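Local coordinates for LEOA (Escherichia coli, PDB 4AUR), which is a bacterial dynamin that probably binds and hydrolyses GTP and is associated with the LT toxin of enterotoxigenic Escherichia coli, at residues Leu25-Glu30 against Gln560-Gln565; Asn333-Gln338 against Leu372-Ser377; Lys337-Gln342 against Lys505-Pro510; Arg352-Asp357 against Ala501-Ile506. All blocks are in the same frame, centred on the assembly; numbering follows the deposited sequence.

Interaction 1. Residues Leu25-Glu30 against Gln560-Gln565; sequences LEMLGE and QTQLAQ
With CG of selenomethionine M27 set beside its backbone N (chi1 -65°) and the chain bent again at chi2 and chi3, the selenium is brought to Q562, while CB stays lower down against L563. Q562 answers with CG anti to its own backbone N (chi1 -174°) and a further bend at chi2, which lays the aliphatic part of the side chain across the M27 chain at a slant. The selenium, M27 SE, lies 3.8 Å from Q562 CG, and it is 4.0 Å from Q562 CB, so methylene groups and not the amide do the touching. Beyond SE the methyl CE turns back from the 560-565 helix. L563 comes in alongside: its branch CD2 reaches to 3.6 Å of M27 CB, the shortest approach of the pair, and its CG is 3.8 Å from the same M27 CB. The two side chains run past each other in opposite senses. On the backbone, M27 CA and L563 CA are 7.0 Å apart, close enough for short side-chain reaches to bridge the helices. L563 also rests on V286 of helix 275-343, and M27 on I559 one turn earlier in helix 547-567, while on the far side of helix 3-30 L25 packs on L39 and V42 of helix 38-51. The N-terminal helix is thus joined to the last helix of the chain. No hydrogen bond or salt bridge crosses between the segments; the contact rests on dispersion between carbon groups and between selenium and the methylenes of Q562, with L563 buried and M27 and Q562 partly open to solvent.

Interaction 2. Residues Asn333-Gln338 against Leu372-Ser377; sequences NLMEKQ and LRIKQS
M335, a selenomethionine, meets R373, I374 and S377 and supplies every contact made by its side of the pair. The first kind of contact is with a flat cationic group. M335 CG lies over one face of the R373 guanidinium, 3.4 Å above the plane and displaced toward its rim, with NH1 of R373 3.6 Å from M335 CG. Further along, M335 SE is 4.0 Å from R373 CZ, so the selenoether chain runs over the guanidinium as the arginine passes it in the opposite sense. R373 gets there with CG lodged between its backbone N and carbonyl carbon (chi1 63°) and a bend at chi3 that turns the flat head against M335. The second kind is apolar: M335 SE stands 4.3 Å from I374 CG1, a looser touch. The third brings carbon to a polar atom, M335 CE being 3.7 Å from S377 OG. M335 reaches this far because CG is anti to its backbone N (chi1 -153°) and the chain stays extended up to the final turn at chi3. No hydrogen bond links the two segments. The segments run nearly antiparallel, at 163°, with their axes 11.8 Å apart at closest, a spacing that a long side chain such as M335 can bridge. Both belong to the dynamin-like helical domain, and helix 489-518 packs against both: I374 touches P510, while E336 lies on K508 and F511, and E336 OE1 is hydrogen-bonded to Y515 OH.

Interaction 3. Residues Lys337-Gln342 against Lys505-Pro510; sequences KQLMSQ and KIIKEP
I507, M340 and L339 hold most of the surface buried here, I507 foremost. The isoleucine points toward helix 275-343 and meets two residues with two branches. Its CG2, anti to the backbone N, lies 3.9 Å from the selenium of selenomethionine M340, the two side chains passing in opposite directions. Its other arm ends in CD1, which is 4.3 Å from L339 CB, a light touch on the side of the leucine nearest the backbone. M340 does not start out facing the partner helix; CG sits beside its backbone N (chi1 -71°), and bends at chi2 and chi3 swing SE and CE over to I507 and K508. There the methyl M340 CE reaches 3.9 Å from K508 NZ, the lysine standing roughly at a right angle to it with its chain extended beyond CG. Its methylene K508 CE is 4.0 Å from M340 CE, so the methyl lies against both the last methylene and the amino nitrogen of the lysine. Within segment 337-342, Q338 OE1 receives Q342 NE2 at 2.7 Å, in the carbonyl plane and on a lone pair. S341 OG gives a second helix-internal bond, to Q338 O. The segments are almost exactly antiparallel (176°), with axes 10.5 Å apart at closest. Short helix 351-359 closes over the same core, for I507 touches F354 and L359, and Q342 NE2 also bonds E358. L339 turns to L370 of helix 368-408, so helices 351-359 and 368-408 both border this antiparallel pair.

Interaction 4. Residues Arg352-Asp357 against Ala501-Ile506; sequences RPFMDD and ASLAKI
M355 and L503 mark the closest backbone approach, CA to CA 8.6 Å, where the helix of 352-357, widened to a pi-type turn at 355-357, faces the helix of 501-506. L503 points toward the 352-357 helix and divides its two methyls between two partners. CD1 lies 4.0 Å from F354 CD2 and slightly farther from CE2, reaching the ring obliquely. F354 holds CG anti to its backbone N (chi1 174°), which extends the ring toward helix 489-518. The other methyl, L503 CD2, stands 4.4 Å from M355 CG, a loose contact at the base of this selenomethionine. All three residues are buried, and the packing is purely apolar. Its centre lies about 74 Å from that of the chain, toward the distal part of the helical domain, consistent with the elongated stalk of dynamin-like proteins; short helix 351-359 follows helix 275-343 after a short loop and packs against it and 489-518. F354 also touches Q342, and L503 touches L343. On the other side of its helix R352 is tied down within the segment: its NE makes a salt bridge to D356 OD2 at 2.8 Å, nearly straight (167°), with the oxygen in the guanidinium plane but the nitrogen above the carboxylate plane. R352 NH1 goes on to the backbone carbonyls of A470 and P472, linking helix 351-359 to a loop, while M355 itself leans on Y361 and A470.

Interactions 2, 3 and 4 cluster at one end of the helical domain, their centres 8 to 14 Å apart, whereas interaction 1 lies 71 to 84 Å from them, nearer the middle of the molecule. Interactions 2 and 3 use helix 275-343 and share K337 and Q338; interactions 3 and 4 use helix 489-518 and share K505 and I506. Interaction 3 joins the other two, K508 touching E336 of interaction 2 and M340 touching A504 of interaction 4. Along the chain all three are nested within the span closed by interaction 1, which pairs helices 3-30 and 547-567. One long helix, 275-343, reaches from beside interaction 1 to the distal cluster, consistent with an elongated dynamin-like stalk.

Interaction 1. Residues Leu25-Glu30 against Gln560-Gln565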
loop_
_atom_site.group_PDB
_atom_site.type_symbol
_atom_site.label_atom_id
_atom_site.label_comp_id
_atom_site.label_asym_id
_atom_site.label_seq_id
_atom_site.Cartn_x
_atom_site.Cartn_y
_atom_site.Cartn_z
ATOM N N LEU A 25 -17.426 9.274 -1.315
ATOM C CA LEU A 25 -17.911 9.539 0.054
ATOM C C LEU A 25 -18.676 8.392 0.665
ATOM O O LEU A 25 -18.532 8.104 1.843
ATOM C CB LEU A 25 -18.814 10.743 0.070
ATOM C CG LEU A 25 -18.049 12.058 -0.040
ATOM C CD1 LEU A 25 -18.929 13.171 -0.589
ATOM C CD2 LEU A 25 -17.464 12.449 1.307
ATOM N N GLU A 26 -19.520 7.754 -0.131
ATOM C CA GLU A 26 -20.235 6.568 0.319
ATOM C C GLU A 26 -19.282 5.467 0.818
ATOM O O GLU A 26 -19.628 4.726 1.730
ATOM C CB GLU A 26 -21.094 5.994 -0.810
ATOM C CG GLU A 26 -22.284 6.840 -1.217
ATOM C CD GLU A 26 -23.149 6.168 -2.277
ATOM O OE1 GLU A 26 -22.610 5.452 -3.156
ATOM O OE2 GLU A 26 -24.389 6.369 -2.232
HETATM N N MSE A 27 -18.105 5.345 0.206
HETATM C CA MSE A 27 -17.165 4.293 0.568
HETATM C C MSE A 27 -16.449 4.648 1.832
HETATM O O MSE A 27 -16.292 3.791 2.681
HETATM C CB MSE A 27 -16.175 4.039 -0.541
HETATM C CG MSE A 27 -16.901 3.493 -1.746
HETATM SE SE MSE A 27 -17.536 1.651 -1.478
HETATM C CE MSE A 27 -19.359 1.946 -0.789
ATOM N N LEU A 28 -16.020 5.895 1.992
ATOM C CA LEU A 28 -15.478 6.343 3.284
ATOM C C LEU A 28 -16.485 6.096 4.401
ATOM O O LEU A 28 -16.152 5.565 5.455
ATOM C CB LEU A 28 -15.126 7.833 3.262
ATOM C CG LEU A 28 -14.074 8.272 2.248
ATOM C CD1 LEU A 28 -13.816 9.743 2.349
ATOM C CD2 LEU A 28 -12.762 7.531 2.432
ATOM N N GLY A 29 -17.732 6.478 4.173
ATOM C CA GLY A 29 -18.775 6.229 5.158
ATOM C C GLY A 29 -18.757 4.758 5.498
ATOM O O GLY A 29 -18.859 4.372 6.657
ATOM N N GLU A 30 -18.576 3.934 4.484
ATOM C CA GLU A 30 -18.594 2.513 4.688
ATOM C C GLU A 30 -17.442 2.013 5.563
ATOM O O GLU A 30 -17.583 0.990 6.202
ATOM C CB GLU A 30 -18.599 1.809 3.349
ATOM C CG GLU A 30 -18.911 0.325 3.423
ATOM C CD GLU A 30 -20.344 0.012 3.791
ATOM O OE1 GLU A 30 -21.271 0.637 3.216
ATOM O OE2 GLU A 30 -20.517 -0.887 4.648
ATOM N N GLN A 560 -11.750 -0.569 -1.207
ATOM C CA GLN A 560 -10.761 0.178 -1.975
ATOM C C GLN A 560 -10.803 -0.142 -3.486
ATOM O O GLN A 560 -10.354 0.640 -4.338
ATOM C CB GLN A 560 -9.389 -0.096 -1.408
ATOM C CG GLN A 560 -8.257 0.650 -2.084
ATOM C CD GLN A 560 -7.705 -0.075 -3.281
ATOM O OE1 GLN A 560 -7.877 -1.277 -3.420
ATOM N NE2 GLN A 560 -7.032 0.644 -4.141
ATOM N N THR A 561 -11.322 -1.305 -3.830
ATOM C CA THR A 561 -11.404 -1.667 -5.214
ATOM C C THR A 561 -12.324 -0.674 -5.887
ATOM O O THR A 561 -12.021 -0.171 -6.967
ATOM C CB THR A 561 -11.968 -3.075 -5.365
ATOM O OG1 THR A 561 -11.066 -4.012 -4.764
ATOM C CG2 THR A 561 -12.131 -3.426 -6.849
ATOM N N GLN A 562 -13.441 -0.388 -5.221
ATOM C CA GLN A 562 -14.417 0.595 -5.677
ATOM C C GLN A 562 -13.844 2.004 -5.692
ATOM O O GLN A 562 -14.045 2.733 -6.605
ATOM C CB GLN A 562 -15.628 0.537 -4.767
ATOM C CG GLN A 562 -16.802 1.398 -5.186
ATOM C CD GLN A 562 -17.480 0.931 -6.462
ATOM O OE1 GLN A 562 -18.285 1.664 -7.020
ATOM N NE2 GLN A 562 -17.162 -0.287 -6.929
ATOM N N LEU A 563 -13.130 2.390 -4.650
ATOM C CA LEU A 563 -12.491 3.699 -4.613
ATOM C C LEU A 563 -11.523 3.851 -5.766
ATOM O O LEU A 563 -11.495 4.889 -6.418
ATOM C CB LEU A 563 -11.755 3.923 -3.287
ATOM C CG LEU A 563 -12.656 4.191 -2.081
ATOM C CD1 LEU A 563 -11.878 4.070 -0.771
ATOM C CD2 LEU A 563 -13.319 5.561 -2.197
ATOM N N ALA A 564 -10.726 2.828 -6.031
ATOM C CA ALA A 564 -9.751 2.954 -7.094
ATOM C C ALA A 564 -10.464 3.208 -8.431
ATOM O O ALA A 564 -10.011 4.009 -9.264
ATOM C CB ALA A 564 -8.865 1.728 -7.156
ATOM N N GLN A 565 -11.589 2.526 -8.614
ATOM C CA GLN A 565 -12.417 2.722 -9.771
ATOM C C GLN A 565 -12.911 4.151 -9.872
ATOM O O GLN A 565 -12.917 4.746 -10.958
ATOM C CB GLN A 565 -13.591 1.767 -9.733
ATOM C CG GLN A 565 -14.615 2.003 -10.815
ATOM C CD GLN A 565 -15.590 0.846 -10.951
ATOM O OE1 GLN A 565 -16.818 1.037 -10.881
ATOM N NE2 GLN A 565 -15.054 -0.367 -11.145
#

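Interaction 2. Residues Asn333-Gln338 against Leu372-Ser377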
loop_
_atom_site.group_PDB
_atom_site.type_symbol
_atom_site.label_atom_id
_atom_site.label_comp_id
_atom_site.label_asym_id
_atom_site.label_seq_id
_atom_site.Cartn_x
_atom_site.Cartn_y
_atom_site.Cartn_z
ATOM N N ASN A 333 19.142 -52.012 18.100
ATOM C CA ASN A 333 18.770 -53.368 17.770
ATOM C C ASN A 333 19.998 -54.193 17.334
ATOM O O ASN A 333 20.140 -55.348 17.711
ATOM C CB ASN A 333 17.684 -53.382 16.695
ATOM C CG ASN A 333 16.750 -54.582 16.812
ATOM O OD1 ASN A 333 16.165 -54.863 17.879
ATOM N ND2 ASN A 333 16.580 -55.287 15.703
ATOM N N LEU A 334 20.900 -53.599 16.564
ATOM C CA LEU A 334 22.172 -54.250 16.283
ATOM C C LEU A 334 22.963 -54.526 17.559
ATOM O O LEU A 334 23.504 -55.605 17.755
ATOM C CB LEU A 334 23.027 -53.401 15.353
ATOM C CG LEU A 334 22.673 -53.565 13.887
ATOM C CD1 LEU A 334 23.219 -52.392 13.081
ATOM C CD2 LEU A 334 23.197 -54.897 13.351
HETATM N N MSE A 335 23.028 -53.544 18.432
HETATM C CA MSE A 335 23.825 -53.669 19.616
HETATM C C MSE A 335 23.391 -54.859 20.378
HETATM O O MSE A 335 24.211 -55.617 20.821
HETATM C CB MSE A 335 23.659 -52.418 20.434
HETATM C CG MSE A 335 24.889 -52.189 21.290
HETATM SE SE MSE A 335 24.458 -50.633 22.383
HETATM C CE MSE A 335 24.694 -49.287 20.957
ATOM N N GLU A 336 22.080 -55.046 20.488
ATOM C CA GLU A 336 21.487 -56.160 21.231
ATOM C C GLU A 336 21.635 -57.471 20.493
ATOM O O GLU A 336 21.877 -58.475 21.116
ATOM C CB GLU A 336 20.009 -55.884 21.517
ATOM C CG GLU A 336 19.364 -56.782 22.571
ATOM C CD GLU A 336 17.850 -56.599 22.691
ATOM O OE1 GLU A 336 17.237 -55.913 21.846
ATOM O OE2 GLU A 336 17.255 -57.138 23.647
ATOM N N LYS A 337 21.478 -57.478 19.176
ATOM C CA LYS A 337 21.665 -58.709 18.410
ATOM C C LYS A 337 23.127 -59.171 18.535
ATOM O O LYS A 337 23.407 -60.379 18.660
ATOM C CB LYS A 337 21.271 -58.516 16.936
ATOM C CG LYS A 337 21.854 -59.562 15.981
ATOM C CD LYS A 337 21.691 -59.212 14.492
ATOM C CE LYS A 337 22.673 -59.997 13.607
ATOM N NZ LYS A 337 22.428 -59.828 12.138
ATOM N N GLN A 338 24.036 -58.190 18.504
ATOM C CA GLN A 338 25.458 -58.440 18.534
ATOM C C GLN A 338 25.845 -59.096 19.850
ATOM O O GLN A 338 26.415 -60.185 19.846
ATOM C CB GLN A 338 26.233 -57.141 18.301
ATOM C CG GLN A 338 27.718 -57.181 18.670
ATOM C CD GLN A 338 28.509 -58.255 17.926
ATOM O OE1 GLN A 338 29.230 -59.049 18.544
ATOM N NE2 GLN A 338 28.378 -58.285 16.594
ATOM N N LEU A 372 26.332 -47.318 29.918
ATOM C CA LEU A 372 26.984 -46.172 29.339
ATOM C C LEU A 372 26.928 -46.192 27.852
ATOM O O LEU A 372 26.935 -45.133 27.262
ATOM C CB LEU A 372 28.458 -46.129 29.697
ATOM C CG LEU A 372 28.784 -45.922 31.146
ATOM C CD1 LEU A 372 30.275 -45.688 31.226
ATOM C CD2 LEU A 372 27.988 -44.764 31.715
ATOM N N ARG A 373 26.948 -47.358 27.219
ATOM C CA ARG A 373 26.947 -47.326 25.765
ATOM C C ARG A 373 25.549 -47.146 25.187
ATOM O O ARG A 373 25.369 -46.406 24.252
ATOM C CB ARG A 373 27.771 -48.439 25.109
ATOM C CG ARG A 373 27.345 -49.847 25.346
ATOM C CD ARG A 373 28.403 -50.797 24.787
ATOM N NE ARG A 373 28.534 -50.646 23.344
ATOM C CZ ARG A 373 28.383 -51.611 22.442
ATOM N NH1 ARG A 373 28.105 -52.866 22.788
ATOM N NH2 ARG A 373 28.533 -51.308 21.157
ATOM N N ILE A 374 24.551 -47.759 25.782
ATOM C CA ILE A 374 23.188 -47.398 25.474
ATOM C C ILE A 374 22.949 -45.902 25.722
ATOM O O ILE A 374 22.335 -45.206 24.912
ATOM C CB ILE A 374 22.214 -48.209 26.326
ATOM C CG1 ILE A 374 22.271 -49.676 25.912
ATOM C CG2 ILE A 374 20.792 -47.635 26.241
ATOM C CD1 ILE A 374 21.325 -50.570 26.699
ATOM N N LYS A 375 23.407 -45.407 26.860
ATOM C CA LYS A 375 23.122 -44.030 27.234
ATOM C C LYS A 375 23.661 -43.028 26.230
ATOM O O LYS A 375 23.056 -42.017 25.956
ATOM C CB LYS A 375 23.707 -43.732 28.594
ATOM C CG LYS A 375 23.848 -42.260 28.816
ATOM C CD LYS A 375 23.653 -41.857 30.241
ATOM C CE LYS A 375 23.948 -40.373 30.349
ATOM N NZ LYS A 375 22.861 -39.751 31.138
ATOM N N GLN A 376 24.819 -43.320 25.696
ATOM C CA GLN A 376 25.513 -42.448 24.794
ATOM C C GLN A 376 24.803 -42.418 23.425
ATOM O O GLN A 376 24.852 -41.427 22.709
ATOM C CB GLN A 376 26.933 -42.998 24.709
ATOM C CG GLN A 376 27.921 -42.247 23.852
ATOM C CD GLN A 376 28.637 -43.205 22.912
ATOM O OE1 GLN A 376 28.584 -43.041 21.681
ATOM N NE2 GLN A 376 29.269 -44.254 23.487
ATOM N N SER A 377 24.135 -43.512 23.082
ATOM C CA SER A 377 23.305 -43.612 21.889
ATOM C C SER A 377 21.973 -42.873 22.023
ATOM O O SER A 377 21.472 -42.314 21.054
ATOM C CB SER A 377 23.001 -45.075 21.613
ATOM O OG SER A 377 24.009 -45.639 20.819
#

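Interaction 3. Residues Lys337-Gln342 against Lys505-Pro510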
loop_
_atom_site.group_PDB
_atom_site.type_symbol
_atom_site.label_atom_id
_atom_site.label_comp_id
_atom_site.label_asym_id
_atom_site.label_seq_id
_atom_site.Cartn_x
_atom_site.Cartn_y
_atom_site.Cartn_z
ATOM N N LYS A 337 21.478 -57.478 19.176
ATOM C CA LYS A 337 21.665 -58.709 18.410
ATOM C C LYS A 337 23.127 -59.171 18.535
ATOM O O LYS A 337 23.407 -60.379 18.660
ATOM C CB LYS A 337 21.271 -58.516 16.936
ATOM C CG LYS A 337 21.854 -59.562 15.981
ATOM C CD LYS A 337 21.691 -59.212 14.492
ATOM C CE LYS A 337 22.673 -59.997 13.607
ATOM N NZ LYS A 337 22.428 -59.828 12.138
ATOM N N GLN A 338 24.036 -58.190 18.504
ATOM C CA GLN A 338 25.458 -58.440 18.534
ATOM C C GLN A 338 25.845 -59.096 19.850
ATOM O O GLN A 338 26.415 -60.185 19.846
ATOM C CB GLN A 338 26.233 -57.141 18.301
ATOM C CG GLN A 338 27.718 -57.181 18.670
ATOM C CD GLN A 338 28.509 -58.255 17.926
ATOM O OE1 GLN A 338 29.230 -59.049 18.544
ATOM N NE2 GLN A 338 28.378 -58.285 16.594
ATOM N N LEU A 339 25.534 -58.440 20.963
ATOM C CA LEU A 339 25.735 -59.006 22.304
ATOM C C LEU A 339 25.108 -60.396 22.475
ATOM O O LEU A 339 25.697 -61.289 23.104
ATOM C CB LEU A 339 25.183 -58.071 23.381
ATOM C CG LEU A 339 25.965 -56.802 23.728
ATOM C CD1 LEU A 339 25.148 -55.925 24.638
ATOM C CD2 LEU A 339 27.285 -57.107 24.397
HETATM N N MSE A 340 23.927 -60.607 21.910
HETATM C CA MSE A 340 23.294 -61.913 22.073
HETATM C C MSE A 340 24.055 -62.988 21.291
HETATM O O MSE A 340 24.217 -64.093 21.766
HETATM C CB MSE A 340 21.780 -61.880 21.759
HETATM C CG MSE A 340 20.884 -61.143 22.763
HETATM SE SE MSE A 340 21.051 -61.839 24.594
HETATM C CE MSE A 340 19.729 -63.302 24.471
ATOM N N SER A 341 24.545 -62.690 20.102
ATOM C CA SER A 341 25.255 -63.707 19.328
ATOM C C SER A 341 26.660 -63.989 19.888
ATOM O O SER A 341 27.276 -65.011 19.583
ATOM C CB SER A 341 25.368 -63.276 17.873
ATOM O OG SER A 341 26.302 -62.222 17.790
ATOM N N GLN A 342 27.167 -63.070 20.691
ATOM C CA GLN A 342 28.403 -63.290 21.382
ATOM C C GLN A 342 28.175 -64.209 22.546
ATOM O O GLN A 342 29.069 -64.954 22.938
ATOM C CB GLN A 342 28.960 -61.985 21.917
ATOM C CG GLN A 342 29.737 -61.190 20.907
ATOM C CD GLN A 342 30.458 -60.054 21.577
ATOM O OE1 GLN A 342 31.182 -60.248 22.556
ATOM N NE2 GLN A 342 30.257 -58.852 21.064
ATOM N N LYS A 505 18.756 -61.864 30.404
ATOM C CA LYS A 505 17.723 -61.069 31.042
ATOM C C LYS A 505 18.350 -59.720 31.332
ATOM O O LYS A 505 17.741 -58.683 31.116
ATOM C CB LYS A 505 17.212 -61.735 32.339
ATOM C CG LYS A 505 15.687 -61.823 32.474
ATOM C CD LYS A 505 15.116 -63.067 31.760
ATOM C CE LYS A 505 13.641 -62.937 31.324
ATOM N NZ LYS A 505 12.643 -63.178 32.409
ATOM N N ILE A 506 19.593 -59.741 31.796
ATOM C CA ILE A 506 20.341 -58.505 32.040
ATOM C C ILE A 506 20.573 -57.676 30.760
ATOM O O ILE A 506 20.440 -56.464 30.763
ATOM C CB ILE A 506 21.689 -58.821 32.711
ATOM C CG1 ILE A 506 21.425 -59.301 34.153
ATOM C CG2 ILE A 506 22.601 -57.600 32.684
ATOM C CD1 ILE A 506 22.625 -59.816 34.929
ATOM N N ILE A 507 20.932 -58.347 29.676
ATOM C CA ILE A 507 21.227 -57.691 28.421
ATOM C C ILE A 507 19.981 -57.058 27.823
ATOM O O ILE A 507 20.011 -55.923 27.376
ATOM C CB ILE A 507 21.848 -58.697 27.447
ATOM C CG1 ILE A 507 23.319 -58.875 27.798
ATOM C CG2 ILE A 507 21.724 -58.217 26.018
ATOM C CD1 ILE A 507 24.010 -59.986 27.054
ATOM N N LYS A 508 18.887 -57.803 27.827
ATOM C CA LYS A 508 17.659 -57.364 27.213
ATOM C C LYS A 508 17.014 -56.230 27.965
ATOM O O LYS A 508 16.527 -55.305 27.360
ATOM C CB LYS A 508 16.670 -58.519 27.128
ATOM C CG LYS A 508 17.037 -59.535 26.070
ATOM C CD LYS A 508 16.033 -60.676 25.964
ATOM C CE LYS A 508 16.226 -61.388 24.622
ATOM N NZ LYS A 508 15.812 -62.823 24.611
ATOM N N GLU A 509 16.993 -56.296 29.283
ATOM C CA GLU A 509 16.181 -55.370 30.055
ATOM C C GLU A 509 16.308 -53.925 29.573
ATOM O O GLU A 509 15.309 -53.316 29.205
ATOM C CB GLU A 509 16.481 -55.491 31.552
ATOM C CG GLU A 509 15.948 -54.363 32.436
ATOM C CD GLU A 509 16.031 -54.685 33.936
ATOM O OE1 GLU A 509 17.008 -55.365 34.376
ATOM O OE2 GLU A 509 15.113 -54.250 34.680
ATOM N N PRO A 510 17.525 -53.367 29.560
ATOM C CA PRO A 510 17.631 -51.952 29.254
ATOM C C PRO A 510 17.114 -51.527 27.877
ATOM O O PRO A 510 16.687 -50.373 27.699
ATOM C CB PRO A 510 19.126 -51.672 29.385
ATOM C CG PRO A 510 19.791 -53.001 29.472
ATOM C CD PRO A 510 18.784 -53.901 30.081
#

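Interaction 4. Residues Arg352-Asp357 against Ala501-Ile506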
loop_
_atom_site.group_PDB
_atom_site.type_symbol
_atom_site.label_atom_id
_atom_site.label_comp_id
_atom_site.label_asym_id
_atom_site.label_seq_id
_atom_site.Cartn_x
_atom_site.Cartn_y
_atom_site.Cartn_z
ATOM N N ARG A 352 33.496 -64.663 32.239
ATOM C CA ARG A 352 34.041 -63.523 32.926
ATOM C C ARG A 352 34.603 -62.569 31.908
ATOM O O ARG A 352 34.264 -61.399 31.913
ATOM C CB ARG A 352 35.082 -63.960 33.962
ATOM C CG ARG A 352 35.940 -62.859 34.565
ATOM C CD ARG A 352 35.157 -61.711 35.193
ATOM N NE ARG A 352 36.118 -60.748 35.728
ATOM C CZ ARG A 352 36.657 -60.778 36.950
ATOM N NH1 ARG A 352 36.318 -61.708 37.836
ATOM N NH2 ARG A 352 37.538 -59.849 37.295
ATOM N N PRO A 353 35.439 -63.050 30.987
ATOM C CA PRO A 353 35.873 -62.066 29.988
ATOM C C PRO A 353 34.706 -61.322 29.378
ATOM O O PRO A 353 34.823 -60.139 29.115
ATOM C CB PRO A 353 36.558 -62.914 28.925
ATOM C CG PRO A 353 36.992 -64.137 29.626
ATOM C CD PRO A 353 36.081 -64.357 30.800
ATOM N N PHE A 354 33.594 -62.011 29.158
ATOM C CA PHE A 354 32.441 -61.424 28.516
ATOM C C PHE A 354 31.814 -60.343 29.364
ATOM O O PHE A 354 31.585 -59.267 28.876
ATOM C CB PHE A 354 31.396 -62.470 28.183
ATOM C CG PHE A 354 30.112 -61.889 27.646
ATOM C CD1 PHE A 354 30.045 -61.417 26.350
ATOM C CD2 PHE A 354 28.976 -61.815 28.443
ATOM C CE1 PHE A 354 28.874 -60.895 25.848
ATOM C CE2 PHE A 354 27.803 -61.273 27.949
ATOM C CZ PHE A 354 27.752 -60.812 26.645
HETATM N N MSE A 355 31.555 -60.629 30.632
HETATM C CA MSE A 355 30.987 -59.658 31.544
HETATM C C MSE A 355 31.877 -58.440 31.680
HETATM O O MSE A 355 31.393 -57.307 31.749
HETATM C CB MSE A 355 30.828 -60.302 32.913
HETATM C CG MSE A 355 29.862 -61.472 32.919
HETATM SE SE MSE A 355 29.841 -62.491 34.634
HETATM C CE MSE A 355 30.488 -61.115 35.879
ATOM N N ASP A 356 33.187 -58.654 31.749
ATOM C CA ASP A 356 34.128 -57.541 31.946
ATOM C C ASP A 356 34.154 -56.580 30.761
ATOM O O ASP A 356 34.273 -55.348 30.914
ATOM C CB ASP A 356 35.557 -58.056 32.115
ATOM C CG ASP A 356 35.998 -58.165 33.553
ATOM O OD1 ASP A 356 35.482 -57.469 34.445
ATOM O OD2 ASP A 356 36.928 -58.969 33.774
ATOM N N ASP A 357 34.094 -57.169 29.578
ATOM C CA ASP A 357 34.483 -56.466 28.379
ATOM C C ASP A 357 33.283 -55.956 27.640
ATOM O O ASP A 357 33.404 -54.988 26.907
ATOM C CB ASP A 357 35.350 -57.381 27.499
ATOM C CG ASP A 357 36.752 -57.639 28.114
ATOM O OD1 ASP A 357 37.247 -56.772 28.866
ATOM O OD2 ASP A 357 37.349 -58.704 27.856
ATOM N N ALA A 501 20.923 -67.759 30.672
ATOM C CA ALA A 501 19.593 -67.248 30.891
ATOM C C ALA A 501 19.694 -65.960 31.704
ATOM O O ALA A 501 18.975 -64.983 31.448
ATOM C CB ALA A 501 18.768 -68.287 31.623
ATOM N N SER A 502 20.620 -65.965 32.665
ATOM C CA SER A 502 20.816 -64.830 33.579
ATOM C C SER A 502 21.360 -63.587 32.889
ATOM O O SER A 502 20.959 -62.460 33.195
ATOM C CB SER A 502 21.743 -65.220 34.721
ATOM O OG SER A 502 21.777 -64.226 35.720
ATOM N N LEU A 503 22.259 -63.785 31.948
ATOM C CA LEU A 503 22.880 -62.644 31.316
ATOM C C LEU A 503 21.983 -62.053 30.269
ATOM O O LEU A 503 21.914 -60.851 30.140
ATOM C CB LEU A 503 24.234 -63.021 30.721
ATOM C CG LEU A 503 25.302 -63.383 31.759
ATOM C CD1 LEU A 503 26.583 -63.783 31.042
ATOM C CD2 LEU A 503 25.548 -62.244 32.735
ATOM N N ALA A 504 21.297 -62.894 29.519
ATOM C CA ALA A 504 20.282 -62.423 28.585
ATOM C C ALA A 504 19.272 -61.490 29.245
ATOM O O ALA A 504 18.979 -60.449 28.728
ATOM C CB ALA A 504 19.566 -63.599 27.965
ATOM N N LYS A 505 18.756 -61.864 30.404
ATOM C CA LYS A 505 17.723 -61.069 31.042
ATOM C C LYS A 505 18.350 -59.720 31.332
ATOM O O LYS A 505 17.741 -58.683 31.116
ATOM C CB LYS A 505 17.212 -61.735 32.339
ATOM C CG LYS A 505 15.687 -61.823 32.474
ATOM C CD LYS A 505 15.116 -63.067 31.760
ATOM C CE LYS A 505 13.641 -62.937 31.324
ATOM N NZ LYS A 505 12.643 -63.178 32.409
ATOM N N ILE A 506 19.593 -59.741 31.796
ATOM C CA ILE A 506 20.341 -58.505 32.040
ATOM C C ILE A 506 20.573 -57.676 30.760
ATOM O O ILE A 506 20.440 -56.464 30.763
ATOM C CB ILE A 506 21.689 -58.821 32.711
ATOM C CG1 ILE A 506 21.425 -59.301 34.153
ATOM C CG2 ILE A 506 22.601 -57.600 32.684
ATOM C CD1 ILE A 506 22.625 -59.816 34.929
#